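1-deoxy-D-xylulose 5-phosphate reductoisomerase (Zymomonas mobilis, PDB 1R0K) catalyses the NADPH-dependent rearrangement and reduction of 1-deoxy-D-xylulose 5-phosphate to 2-C-methyl-D-erythritol 4-phosphate, an early step of isoprenoid biosynthesis. Local coordinates at residues A112-G117 with I136-E141. Sequence-based numbering, arbitrary orientation.
Sequences AAIRKG and IDAVRE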
loop_
_atom_site.group_PDB
_atom_site.type_symbol
_atom_site.label_atom_id
_atom_site.label_comp_id
_atom_site.label_asym_id
_atom_site.label_seq_id
_atom_site.Cartn_x
_atom_site.Cartn_y
_atom_site.Cartn_z
ATOM N N ALA B 112 -31.620 -5.249 -1.275
ATOM C CA ALA B 112 -32.115 -6.528 -0.779
ATOM C C ALA B 112 -30.953 -7.421 -0.345
ATOM O O ALA B 112 -30.983 -8.004 0.739
ATOM C CB ALA B 112 -32.946 -7.231 -1.852
ATOM N N ALA B 113 -29.932 -7.529 -1.193
ATOM C CA ALA B 113 -28.756 -8.340 -0.884
ATOM C C ALA B 113 -28.063 -7.814 0.378
ATOM O O ALA B 113 -27.676 -8.584 1.260
ATOM C CB ALA B 113 -27.782 -8.311 -2.058
ATOM N N ILE B 114 -27.898 -6.497 0.460
ATOM C CA ILE B 114 -27.263 -5.904 1.626
ATOM C C ILE B 114 -28.034 -6.247 2.902
ATOM O O ILE B 114 -27.437 -6.585 3.921
ATOM C CB ILE B 114 -27.161 -4.372 1.485
ATOM C CG1 ILE B 114 -26.085 -4.028 0.452
ATOM C CG2 ILE B 114 -26.844 -3.740 2.833
ATOM C CD1 ILE B 114 -25.973 -2.552 0.143
ATOM N N ARG B 115 -29.361 -6.178 2.836
ATOM C CA ARG B 115 -30.198 -6.475 3.994
ATOM C C ARG B 115 -30.084 -7.915 4.497
ATOM O O ARG B 115 -30.427 -8.198 5.648
ATOM C CB ARG B 115 -31.657 -6.120 3.686
ATOM C CG ARG B 115 -31.926 -4.613 3.738
ATOM C CD ARG B 115 -33.323 -4.252 3.261
ATOM N NE ARG B 115 -33.663 -2.870 3.590
ATOM C CZ ARG B 115 -34.748 -2.236 3.150
ATOM N NH1 ARG B 115 -35.609 -2.857 2.354
ATOM N NH2 ARG B 115 -34.976 -0.979 3.510
ATOM N N LYS B 116 -29.588 -8.819 3.652
ATOM C CA LYS B 116 -29.418 -10.217 4.055
ATOM C C LYS B 116 -28.240 -10.343 5.003
ATOM O O LYS B 116 -28.003 -11.401 5.583
ATOM C CB LYS B 116 -29.207 -11.119 2.838
ATOM C CG LYS B 116 -30.475 -11.397 2.063
ATOM C CD LYS B 116 -31.490 -12.103 2.939
ATOM C CE LYS B 116 -32.823 -12.236 2.237
ATOM N NZ LYS B 116 -33.821 -12.929 3.095
ATOM N N GLY B 117 -27.486 -9.258 5.134
ATOM C CA GLY B 117 -26.365 -9.234 6.057
ATOM C C GLY B 117 -25.109 -10.043 5.806
ATOM O O GLY B 117 -24.270 -10.134 6.698
ATOM N N ILE B 136 -25.607 2.691 3.329
ATOM C CA ILE B 136 -24.694 2.552 4.454
ATOM C C ILE B 136 -25.487 2.277 5.731
ATOM O O ILE B 136 -25.027 1.551 6.609
ATOM C CB ILE B 136 -23.822 3.813 4.632
ATOM C CG1 ILE B 136 -22.963 4.028 3.383
ATOM C CG2 ILE B 136 -22.932 3.666 5.865
ATOM C CD1 ILE B 136 -22.109 2.827 3.003
ATOM N N ASP B 137 -26.680 2.855 5.837
ATOM C CA ASP B 137 -27.518 2.615 7.009
ATOM C C ASP B 137 -27.938 1.141 7.032
ATOM O O ASP B 137 -27.966 0.506 8.088
ATOM C CB ASP B 137 -28.770 3.495 6.982
ATOM C CG ASP B 137 -28.498 4.920 7.415
ATOM O OD1 ASP B 137 -27.459 5.163 8.060
ATOM O OD2 ASP B 137 -29.335 5.799 7.125
ATOM N N ALA B 138 -28.273 0.602 5.863
ATOM C CA ALA B 138 -28.681 -0.797 5.766
ATOM C C ALA B 138 -27.526 -1.701 6.185
ATOM O O ALA B 138 -27.725 -2.693 6.880
ATOM C CB ALA B 138 -29.117 -1.123 4.338
ATOM N N VAL B 139 -26.319 -1.348 5.759
ATOM C CA VAL B 139 -25.127 -2.120 6.092
ATOM C C VAL B 139 -24.932 -2.171 7.607
ATOM O O VAL B 139 -24.711 -3.238 8.183
ATOM C CB VAL B 139 -23.870 -1.507 5.408
ATOM C CG1 VAL B 139 -22.598 -2.085 5.999
ATOM C CG2 VAL B 139 -23.917 -1.784 3.908
ATOM N N ARG B 140 -25.020 -1.012 8.252
ATOM C CA ARG B 140 -24.855 -0.928 9.700
ATOM C C ARG B 140 -25.938 -1.723 10.418
ATOM O O ARG B 140 -25.669 -2.389 11.412
ATOM C CB ARG B 140 -24.891 0.540 10.146
ATOM C CG ARG B 140 -24.932 0.766 11.658
ATOM C CD ARG B 140 -24.289 2.101 12.026
ATOM N NE ARG B 140 -24.611 3.160 11.069
ATOM C CZ ARG B 140 -23.721 4.022 10.581
ATOM N NH1 ARG B 140 -22.451 3.954 10.962
ATOM N NH2 ARG B 140 -24.094 4.946 9.703
ATOM N N GLU B 141 -27.161 -1.672 9.901
ATOM C CA GLU B 141 -28.254 -2.392 10.531
ATOM C C GLU B 141 -28.144 -3.908 10.427
ATOM O O GLU B 141 -28.477 -4.622 11.373
ATOM C CB GLU B 141 -29.603 -1.962 9.950
ATOM C CG GLU B 141 -30.756 -2.734 10.583
ATOM C CD GLU B 141 -32.119 -2.284 10.111
ATOM O OE1 GLU B 141 -32.330 -1.061 10.001
ATOM O OE2 GLU B 141 -32.983 -3.152 9.868
#
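Where Ile-114 meets Ala-138 and Val-139, no flat group takes part. The guanidinium of Arg-140 belongs to the exposed side of its helix, and Asp-137 OD1 lies at its edge and in its plane, one turn back; at 3.8 Å from Arg-140 NH2 to Asp-137 OD1, this is a long salt bridge. The contact itself is aliphatic. Ile-114 puts a single methyl, CG2, across to the other helix, at 3.7 Å from Val-139 CG2 and 3.8 Å from Ala-138 CB, so it sits against two consecutive residues. With chi1 at -73°, CG2 lies opposite the backbone N and projects toward segment 136-141, while Val-139 offers the methyl beside its own backbone N. The CA atoms of Ile-114 and Val-139 are 6.2 Å apart, a close approach consistent with the small Ala-138 next to Val-139. Met-135, one turn before Val-139, also touches Ile-114. In the C-terminal part of helix 107-115 the carbonyl O of Ile-114 accepts two hydrogen bonds, from Gly-117 N (2.9 Å to Ile-114 O) and from the hydroxyl of Thr-144, which links it to the residues following helix 132-142. Both helices belong to the Rossmann-like NADPH domain; the chain between them runs through strand 119-122 and the short helix 126-129, and they pack side by side on one face of the parallel sheet. Arg-115 and Glu-141 carry opposite charges, but with 6.3 Å from Arg-115 NE to Glu-141 OE2 any attraction is probably weak. With no hydrogen bond directly between the segments, their direct contact is apolar methyl packing, and the Thr-144 hydroxyl adds a polar link from just beyond the second helix.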